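PDB 6UEH: Cow rumen GH26 endo-mannanase from Metagenome, which hydrolyses internal beta-1,4-mannosidic bonds of mannans, probably including galactomannan, as an endo-mannanase of glycoside hydrolase family 26. Local coordinates for residues F102-L107 with E131-P136; K270-I275 with G330-K335; D283-A288 with V338-Y343. All coordinates share one frame; numbering follows the deposited sequence.

Contact 1 of 3, residues F102-L107 with E131-P136; sequences FGMHRL and EEATFP
M104 reaches across to the 131-136 segment with its thioether, and the three residues it meets, A133, T134 and F135, lie one after another along that segment. M104 CB makes the first contact, 4.3 Å from A133 CB, at the place where the two backbones come nearest. From there the chain runs straight: with chi2 at 174° and chi3 at -172° the side chain is extended beyond CG, which carries SD and CE out along the opposing backbone. M104 CE comes to 3.2 Å from T134 O, a methyl group set against a carbonyl oxygen, and M104 SD lies 3.5 Å from the same T134 O. The sulfur also reaches F135, with M104 SD 4.2 Å from F135 CD1. M104 SD sits 5.1 Å from the centroid of the F135 ring and 49° off the ring normal, so this Met-aromatic contact is oblique. Three residues thus share one side chain, at a partly exposed surface where 141 Å² is buried in all. The 102-107 segment ends strand 97-107, while the other segment carries the chain out of strand 123-132; strand 59-69 pairs with both strands, and M104 also touches its Q62. F135 also stacks on H442 and, with P136, touches Y412 of helix 408-417, so the contact lies where the CBM6-family beta-sandwich domain meets the family 26 catalytic domain.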
loop_
_atom_site.group_PDB
_atom_site.type_symbol
_atom_site.label_atom_id
_atom_site.label_comp_id
_atom_site.label_asym_id
_atom_site.label_seq_id
_atom_site.Cartn_x
_atom_site.Cartn_y
_atom_site.Cartn_z
ATOM N N PHE A 102 -18.777 -9.465 -3.634
ATOM C CA PHE A 102 -18.640 -8.903 -2.296
ATOM C C PHE A 102 -17.302 -9.277 -1.656
ATOM O O PHE A 102 -17.158 -9.230 -0.435
ATOM C CB PHE A 102 -19.798 -9.354 -1.400
ATOM C CG PHE A 102 -21.073 -8.586 -1.623
ATOM C CD1 PHE A 102 -21.202 -7.284 -1.163
ATOM C CD2 PHE A 102 -22.143 -9.165 -2.284
ATOM C CE1 PHE A 102 -22.371 -6.572 -1.366
ATOM C CE2 PHE A 102 -23.318 -8.458 -2.487
ATOM C CZ PHE A 102 -23.431 -7.160 -2.027
ATOM N N GLY A 103 -16.336 -9.658 -2.488
ATOM C CA GLY A 103 -14.960 -9.837 -2.049
ATOM C C GLY A 103 -14.599 -11.168 -1.417
ATOM O O GLY A 103 -15.451 -12.035 -1.213
ATOM N N MET A 104 -13.313 -11.327 -1.118
ATOM C CA MET A 104 -12.812 -12.511 -0.430
ATOM C C MET A 104 -12.497 -12.150 1.009
ATOM O O MET A 104 -11.743 -11.213 1.266
ATOM C CB MET A 104 -11.562 -13.065 -1.110
ATOM C CG MET A 104 -11.490 -12.831 -2.602
ATOM S SD MET A 104 -9.897 -13.369 -3.258
ATOM C CE MET A 104 -10.011 -12.764 -4.941
ATOM N N HIS A 105 -13.070 -12.889 1.951
ATOM C CA HIS A 105 -12.902 -12.551 3.355
ATOM C C HIS A 105 -12.645 -13.782 4.211
ATOM O O HIS A 105 -12.976 -14.906 3.834
ATOM C CB HIS A 105 -14.126 -11.785 3.853
ATOM C CG HIS A 105 -14.478 -10.613 2.993
ATOM N ND1 HIS A 105 -13.659 -9.511 2.872
ATOM C CD2 HIS A 105 -15.539 -10.384 2.185
ATOM C CE1 HIS A 105 -14.209 -8.646 2.039
ATOM N NE2 HIS A 105 -15.351 -9.152 1.608
ATOM N N ARG A 106 -12.036 -13.552 5.366
ATOM C CA ARG A 106 -11.622 -14.630 6.246
ATOM C C ARG A 106 -12.796 -15.224 7.014
ATOM O O ARG A 106 -13.557 -14.506 7.664
ATOM C CB ARG A 106 -10.554 -14.121 7.217
ATOM C CG ARG A 106 -10.013 -15.148 8.192
ATOM C CD ARG A 106 -8.784 -14.581 8.890
ATOM N NE ARG A 106 -8.293 -15.429 9.971
ATOM C CZ ARG A 106 -7.155 -15.209 10.623
ATOM N NH1 ARG A 106 -6.395 -14.172 10.294
ATOM N NH2 ARG A 106 -6.777 -16.025 11.598
ATOM N N LEU A 107 -12.950 -16.538 6.908
ATOM C CA LEU A 107 -13.817 -17.277 7.810
ATOM C C LEU A 107 -12.936 -17.977 8.830
ATOM O O LEU A 107 -11.893 -18.532 8.482
ATOM C CB LEU A 107 -14.684 -18.290 7.063
ATOM C CG LEU A 107 -15.702 -17.745 6.064
ATOM C CD1 LEU A 107 -16.602 -18.866 5.580
ATOM C CD2 LEU A 107 -16.520 -16.624 6.674
ATOM N N GLU A 131 -17.949 -19.406 -1.852
ATOM C CA GLU A 131 -17.020 -20.361 -2.450
ATOM C C GLU A 131 -15.653 -20.266 -1.791
ATOM O O GLU A 131 -15.315 -19.239 -1.206
ATOM C CB GLU A 131 -16.881 -20.106 -3.950
ATOM C CG GLU A 131 -18.169 -20.255 -4.733
ATOM C CD GLU A 131 -18.093 -19.601 -6.095
ATOM O OE1 GLU A 131 -18.172 -20.322 -7.111
ATOM O OE2 GLU A 131 -17.959 -18.361 -6.149
ATOM N N GLU A 132 -14.864 -21.333 -1.889
ATOM C CA GLU A 132 -13.468 -21.256 -1.486
ATOM C C GLU A 132 -12.777 -20.214 -2.360
ATOM O O GLU A 132 -12.988 -20.178 -3.572
ATOM C CB GLU A 132 -12.787 -22.621 -1.599
ATOM C CG GLU A 132 -13.310 -23.633 -0.591
ATOM C CD GLU A 132 -12.729 -25.019 -0.785
ATOM O OE1 GLU A 132 -12.150 -25.279 -1.859
ATOM O OE2 GLU A 132 -12.854 -25.850 0.138
ATOM N N ALA A 133 -11.977 -19.354 -1.740
ATOM C CA ALA A 133 -11.378 -18.231 -2.451
ATOM C C ALA A 133 -10.396 -18.691 -3.518
ATOM O O ALA A 133 -9.725 -19.710 -3.364
ATOM C CB ALA A 133 -10.684 -17.289 -1.476
ATOM N N THR A 134 -10.338 -17.938 -4.608
ATOM C CA THR A 134 -9.313 -18.128 -5.622
ATOM C C THR A 134 -8.497 -16.845 -5.695
ATOM O O THR A 134 -9.054 -15.748 -5.721
ATOM C CB THR A 134 -9.910 -18.465 -6.999
ATOM O OG1 THR A 134 -10.698 -17.365 -7.464
ATOM C CG2 THR A 134 -10.789 -19.702 -6.908
ATOM N N PHE A 135 -7.179 -16.980 -5.716
ATOM C CA PHE A 135 -6.310 -15.817 -5.600
ATOM C C PHE A 135 -5.636 -15.481 -6.925
ATOM O O PHE A 135 -5.486 -16.350 -7.784
ATOM C CB PHE A 135 -5.267 -16.062 -4.505
ATOM C CG PHE A 135 -5.865 -16.478 -3.192
ATOM C CD1 PHE A 135 -6.392 -15.534 -2.327
ATOM C CD2 PHE A 135 -5.918 -17.815 -2.832
ATOM C CE1 PHE A 135 -6.953 -15.913 -1.121
ATOM C CE2 PHE A 135 -6.478 -18.201 -1.629
ATOM C CZ PHE A 135 -6.995 -17.246 -0.771
ATOM N N PRO A 136 -5.250 -14.206 -7.103
ATOM C CA PRO A 136 -4.512 -13.785 -8.295
ATOM C C PRO A 136 -3.230 -14.585 -8.486
ATOM O O PRO A 136 -2.580 -14.945 -7.505
ATOM C CB PRO A 136 -4.196 -12.314 -8.010
ATOM C CG PRO A 136 -5.276 -11.874 -7.090
ATOM C CD PRO A 136 -5.575 -13.065 -6.227
#

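Contact 2 of 3, residues K270-I275 with G330-K335; sequences KTADCI and GKAGAK
Two connections on the rim of the family 26 catalytic barrel meet here: a short 3-10 turn, residues 271-273, in the loop that leads to helix 280-301, and the type I beta turn from G330 to G333 that leads into helix 334-351. Both turns are closed by their own backbone bonds. D273 N binds K270 O within the first, and G333 N binds G330 O at 3.2 Å within the second. Between the turns the touching is done by small groups, and the backbones come close, with the CA atoms of A272 and A332 6.1 Å apart. The A332 methyl is shared by both neighbours: A332 CB lies 4.0 Å from T271 CG2 and 4.3 Å from A272 CB. T271 divides its two branches between different neighbours. At chi1 -68° the methyl CG2 is anti to the backbone N and turns to A332, whereas T271 OG1 stands beside that N and comes within 3.7 Å of K331 CB. The hydroxyl is satisfied by a hydrogen bond to W328 O, just ahead of the beta turn, which fixes its rotation. K331 crosses T271 at a slant and then runs on fully extended, taking its ammonium away from this contact to T265 O. G333 holds the N-cap position of helix 334-351, and its phi of 101° with psi of 172° would jam a CB against the preceding carbonyl oxygen. The beta turn opens directly into its helix; the 3-10 turn lies several residues ahead of helix 280-301. Since these loops follow barrel strands 306-309 and 234-238, both are beta-to-alpha connections, on the C-terminal side of the strands in a (beta/alpha)8 TIM barrel.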
loop_
_atom_site.group_PDB
_atom_site.type_symbol
_atom_site.label_atom_id
_atom_site.label_comp_id
_atom_site.label_asym_id
_atom_site.label_seq_id
_atom_site.Cartn_x
_atom_site.Cartn_y
_atom_site.Cartn_z
ATOM N N LYS A 270 5.344 27.646 -4.547
ATOM C CA LYS A 270 4.204 27.246 -5.368
ATOM C C LYS A 270 4.466 25.891 -6.019
ATOM O O LYS A 270 5.230 25.793 -6.980
ATOM C CB LYS A 270 3.905 28.304 -6.433
ATOM C CG LYS A 270 3.397 29.623 -5.866
ATOM C CD LYS A 270 2.993 30.585 -6.974
ATOM C CE LYS A 270 2.473 31.896 -6.404
ATOM N NZ LYS A 270 3.489 32.573 -5.550
ATOM N N THR A 271 3.827 24.855 -5.484
ATOM C CA THR A 271 4.075 23.478 -5.908
ATOM C C THR A 271 3.923 23.277 -7.417
ATOM O O THR A 271 4.782 22.671 -8.057
ATOM C CB THR A 271 3.133 22.499 -5.176
ATOM O OG1 THR A 271 3.477 22.459 -3.786
ATOM C CG2 THR A 271 3.249 21.099 -5.759
ATOM N N ALA A 272 2.838 23.799 -7.978
ATOM C CA ALA A 272 2.547 23.616 -9.397
ATOM C C ALA A 272 3.617 24.237 -10.296
ATOM O O ALA A 272 3.812 23.800 -11.429
ATOM C CB ALA A 272 1.179 24.196 -9.734
ATOM N N ASP A 273 4.317 25.247 -9.791
ATOM C CA ASP A 273 5.292 25.966 -10.604
ATOM C C ASP A 273 6.646 25.270 -10.692
ATOM O O ASP A 273 7.487 25.658 -11.503
ATOM C CB ASP A 273 5.485 27.390 -10.072
ATOM C CG ASP A 273 4.349 28.313 -10.459
ATOM O OD1 ASP A 273 3.574 27.945 -11.366
ATOM O OD2 ASP A 273 4.232 29.407 -9.867
ATOM N N CYS A 274 6.862 24.238 -9.880
ATOM C CA CYS A 274 8.163 23.574 -9.867
ATOM C C CYS A 274 8.443 22.871 -11.196
ATOM O O CYS A 274 9.588 22.550 -11.503
ATOM C CB CYS A 274 8.261 22.575 -8.708
ATOM S SG CYS A 274 7.374 21.023 -8.944
ATOM N N ILE A 275 7.396 22.646 -11.985
ATOM C CA ILE A 275 7.560 22.040 -13.302
ATOM C C ILE A 275 7.279 23.045 -14.417
ATOM O O ILE A 275 7.060 22.666 -15.569
ATOM C CB ILE A 275 6.643 20.818 -13.477
ATOM C CG1 ILE A 275 5.181 21.210 -13.259
ATOM C CG2 ILE A 275 7.053 19.711 -12.516
ATOM C CD1 ILE A 275 4.202 20.073 -13.467
ATOM N N GLY A 330 2.260 17.230 -2.955
ATOM C CA GLY A 330 0.871 16.828 -3.118
ATOM C C GLY A 330 -0.095 17.975 -2.888
ATOM O O GLY A 330 -1.311 17.822 -3.013
ATOM N N LYS A 331 0.465 19.135 -2.563
ATOM C CA LYS A 331 -0.301 20.308 -2.158
ATOM C C LYS A 331 -1.199 20.862 -3.264
ATOM O O LYS A 331 -2.223 21.483 -2.985
ATOM C CB LYS A 331 0.662 21.397 -1.679
ATOM C CG LYS A 331 0.018 22.587 -0.998
ATOM C CD LYS A 331 1.092 23.553 -0.526
ATOM C CE LYS A 331 0.499 24.762 0.178
ATOM N NZ LYS A 331 1.573 25.672 0.656
ATOM N N ALA A 332 -0.811 20.636 -4.516
ATOM C CA ALA A 332 -1.543 21.189 -5.652
ATOM C C ALA A 332 -2.523 20.190 -6.266
ATOM O O ALA A 332 -3.122 20.461 -7.306
ATOM C CB ALA A 332 -0.569 21.682 -6.708
ATOM N N GLY A 333 -2.684 19.036 -5.626
ATOM C CA GLY A 333 -3.651 18.054 -6.084
ATOM C C GLY A 333 -3.057 16.904 -6.875
ATOM O O GLY A 333 -1.874 16.915 -7.221
ATOM N N ALA A 334 -3.893 15.914 -7.171
ATOM C CA ALA A 334 -3.452 14.684 -7.821
ATOM C C ALA A 334 -2.911 14.919 -9.230
ATOM O O ALA A 334 -1.857 14.398 -9.584
ATOM C CB ALA A 334 -4.596 13.676 -7.860
ATOM N N LYS A 335 -3.633 15.701 -10.027
ATOM C CA LYS A 335 -3.243 15.938 -11.414
ATOM C C LYS A 335 -1.870 16.599 -11.507
ATOM O O LYS A 335 -1.010 16.159 -12.273
ATOM C CB LYS A 335 -4.286 16.800 -12.126
ATOM C CG LYS A 335 -3.960 17.071 -13.589
ATOM C CD LYS A 335 -4.960 18.029 -14.215
ATOM C CE LYS A 335 -4.628 18.298 -15.676
ATOM N NZ LYS A 335 -3.274 18.901 -15.846
#

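Contact 3 of 3, residues D283-A288 with V338-Y343; sequences DYWNEA and VEIWKY
Helices 280-301 and 334-351 of the TIM barrel run 13.1 Å apart at the closest approach of their local axes, with N-to-C directions 46° apart, a spacing that large side chains span. W285 and Y343 do most of this, each with CG anti to the backbone N, and their side chains slide past each other in opposite directions. W285 NE1 lies 3.4 Å from Y343 CD1; the planes differ by 33° and the centroids of the five-membered W285 ring and the Y343 ring are 5.2 Å apart, too oblique for a stack or an edge-to-face pair. On the six-membered side of the indole, W285 CZ2 meets I340 CG2 at 4.0 Å. The phenol end also joins a polar group: Y343 OH accepts a hydrogen bond from N282 ND2, one turn before N286. Replacing Y343 by an alanine would probably leave W285 NE1 and CD1 without their aromatic neighbour and the N286 carboxamide without a donor that fixes its rotation. N286 crosses the tyrosine at about a right angle, its amide plane only 18° from the ring plane, and Y343 OH donates in the carbonyl plane to a lone pair of N286 OD1, at 2.7 Å.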
loop_
_atom_site.group_PDB
_atom_site.type_symbol
_atom_site.label_atom_id
_atom_site.label_comp_id
_atom_site.label_asym_id
_atom_site.label_seq_id
_atom_site.Cartn_x
_atom_site.Cartn_y
_atom_site.Cartn_z
ATOM N N ASP A 283 13.650 26.349 -10.965
ATOM C CA ASP A 283 15.098 26.440 -10.833
ATOM C C ASP A 283 15.586 25.713 -9.581
ATOM O O ASP A 283 16.593 25.004 -9.625
ATOM C CB ASP A 283 15.550 27.901 -10.802
ATOM C CG ASP A 283 15.500 28.562 -12.170
ATOM O OD1 ASP A 283 15.449 27.839 -13.189
ATOM O OD2 ASP A 283 15.525 29.808 -12.223
ATOM N N TYR A 284 14.876 25.889 -8.468
ATOM C CA TYR A 284 15.243 25.186 -7.240
ATOM C C TYR A 284 15.056 23.684 -7.396
ATOM O O TYR A 284 15.942 22.902 -7.050
ATOM C CB TYR A 284 14.431 25.667 -6.034
ATOM C CG TYR A 284 14.723 24.821 -4.816
ATOM C CD1 TYR A 284 15.916 24.972 -4.119
ATOM C CD2 TYR A 284 13.834 23.841 -4.390
ATOM C CE1 TYR A 284 16.207 24.190 -3.022
ATOM C CE2 TYR A 284 14.117 23.050 -3.289
ATOM C CZ TYR A 284 15.305 23.229 -2.610
ATOM O OH TYR A 284 15.596 22.446 -1.515
ATOM N N TRP A 285 13.888 23.297 -7.904
ATOM C CA TRP A 285 13.539 21.897 -8.126
ATOM C C TRP A 285 14.606 21.215 -8.981
ATOM O O TRP A 285 15.044 20.105 -8.676
ATOM C CB TRP A 285 12.146 21.816 -8.774
ATOM C CG TRP A 285 11.581 20.439 -9.055
ATOM C CD1 TRP A 285 10.996 20.027 -10.218
ATOM C CD2 TRP A 285 11.508 19.320 -8.156
ATOM N NE1 TRP A 285 10.577 18.725 -10.108
ATOM C CE2 TRP A 285 10.880 18.266 -8.854
ATOM C CE3 TRP A 285 11.920 19.104 -6.836
ATOM C CZ2 TRP A 285 10.658 17.016 -8.277
ATOM C CZ3 TRP A 285 11.697 17.862 -6.266
ATOM C CH2 TRP A 285 11.073 16.833 -6.987
ATOM N N ASN A 286 15.051 21.900 -10.030
ATOM C CA ASN A 286 16.098 21.365 -10.896
ATOM C C ASN A 286 17.438 21.207 -10.184
ATOM O O ASN A 286 18.158 20.239 -10.425
ATOM C CB ASN A 286 16.266 22.246 -12.134
ATOM C CG ASN A 286 15.174 22.016 -13.160
ATOM O OD1 ASN A 286 14.579 20.939 -13.216
ATOM N ND2 ASN A 286 14.905 23.026 -13.979
ATOM N N GLU A 287 17.773 22.155 -9.312
ATOM C CA GLU A 287 19.005 22.062 -8.531
ATOM C C GLU A 287 18.960 20.872 -7.581
ATOM O O GLU A 287 19.949 20.158 -7.420
ATOM C CB GLU A 287 19.253 23.346 -7.736
ATOM C CG GLU A 287 19.696 24.532 -8.570
ATOM C CD GLU A 287 20.181 25.686 -7.710
ATOM O OE1 GLU A 287 20.476 25.451 -6.519
ATOM O OE2 GLU A 287 20.268 26.822 -8.221
ATOM N N ALA A 288 17.807 20.662 -6.953
ATOM C CA ALA A 288 17.629 19.533 -6.045
ATOM C C ALA A 288 17.718 18.207 -6.797
ATOM O O ALA A 288 18.327 17.249 -6.318
ATOM C CB ALA A 288 16.299 19.644 -5.314
ATOM N N VAL A 338 0.952 14.086 -10.384
ATOM C CA VAL A 338 1.325 13.111 -11.404
ATOM C C VAL A 338 2.260 13.746 -12.430
ATOM O O VAL A 338 3.224 13.118 -12.874
ATOM C CB VAL A 338 0.076 12.527 -12.111
ATOM C CG1 VAL A 338 0.474 11.696 -13.323
ATOM C CG2 VAL A 338 -0.740 11.685 -11.139
ATOM N N GLU A 339 1.989 14.999 -12.785
ATOM C CA GLU A 339 2.845 15.729 -13.715
ATOM C C GLU A 339 4.246 15.924 -13.131
ATOM O O GLU A 339 5.241 15.842 -13.848
ATOM C CB GLU A 339 2.219 17.079 -14.077
ATOM C CG GLU A 339 0.906 16.959 -14.845
ATOM C CD GLU A 339 0.278 18.306 -15.162
ATOM O OE1 GLU A 339 -0.933 18.340 -15.474
ATOM O OE2 GLU A 339 0.992 19.329 -15.106
ATOM N N ILE A 340 4.318 16.165 -11.825
ATOM C CA ILE A 340 5.603 16.313 -11.146
ATOM C C ILE A 340 6.377 14.996 -11.152
ATOM O O ILE A 340 7.583 14.982 -11.398
ATOM C CB ILE A 340 5.423 16.802 -9.694
ATOM C CG1 ILE A 340 4.803 18.202 -9.682
ATOM C CG2 ILE A 340 6.755 16.803 -8.956
ATOM C CD1 ILE A 340 4.561 18.756 -8.295
ATOM N N TRP A 341 5.678 13.891 -10.892
ATOM C CA TRP A 341 6.291 12.565 -10.946
ATOM C C TRP A 341 6.870 12.281 -12.327
ATOM O O TRP A 341 8.006 11.815 -12.455
ATOM C CB TRP A 341 5.275 11.478 -10.580
ATOM C CG TRP A 341 5.821 10.077 -10.686
ATOM C CD1 TRP A 341 5.924 9.316 -11.819
ATOM C CD2 TRP A 341 6.333 9.270 -9.617
ATOM N NE1 TRP A 341 6.467 8.089 -11.519
ATOM C CE2 TRP A 341 6.730 8.035 -10.175
ATOM C CE3 TRP A 341 6.496 9.472 -8.242
ATOM C CZ2 TRP A 341 7.277 7.009 -9.406
ATOM C CZ3 TRP A 341 7.040 8.450 -7.480
ATOM C CH2 TRP A 341 7.426 7.237 -8.064
ATOM N N LYS A 342 6.079 12.553 -13.360
ATOM C CA LYS A 342 6.525 12.343 -14.732
ATOM C C LYS A 342 7.725 13.227 -15.055
ATOM O O LYS A 342 8.641 12.804 -15.758
ATOM C CB LYS A 342 5.383 12.609 -15.716
ATOM C CG LYS A 342 4.247 11.599 -15.625
ATOM C CD LYS A 342 3.179 11.866 -16.673
ATOM C CE LYS A 342 2.066 10.835 -16.601
ATOM N NZ LYS A 342 0.995 11.103 -17.601
ATOM N N TYR A 343 7.717 14.447 -14.527
ATOM C CA TYR A 343 8.831 15.377 -14.702
ATOM C C TYR A 343 10.122 14.778 -14.158
ATOM O O TYR A 343 11.142 14.754 -14.844
ATOM C CB TYR A 343 8.529 16.711 -14.008
ATOM C CG TYR A 343 9.576 17.787 -14.212
ATOM C CD1 TYR A 343 10.695 17.866 -13.391
ATOM C CD2 TYR A 343 9.435 18.738 -15.216
ATOM C CE1 TYR A 343 11.649 18.854 -13.572
ATOM C CE2 TYR A 343 10.381 19.730 -15.402
ATOM C CZ TYR A 343 11.487 19.783 -14.577
ATOM O OH TYR A 343 12.431 20.769 -14.764
#

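In the fold
Contact 1 stands apart from the other two. Its centre is 39 Å from that of contact 2 and 42 Å from that of contact 3, across the chain's centre, and it is a surface contact in which none of the touching residues is buried. Contacts 2 and 3 are partly buried neighbours inside the catalytic domain, with centres 10 Å apart, and share helix 334-351. They touch directly: C274 SG packs 3.7 Å from I340 CD1, and I275 CG2 lies 3.6 Å from Y343 CG. The chemistry follows the place: a thioether beside a phenyl ring at the domain surface, small methyls between tight turns, and aromatic rings with a tyrosine-asparagine hydrogen bond between helices.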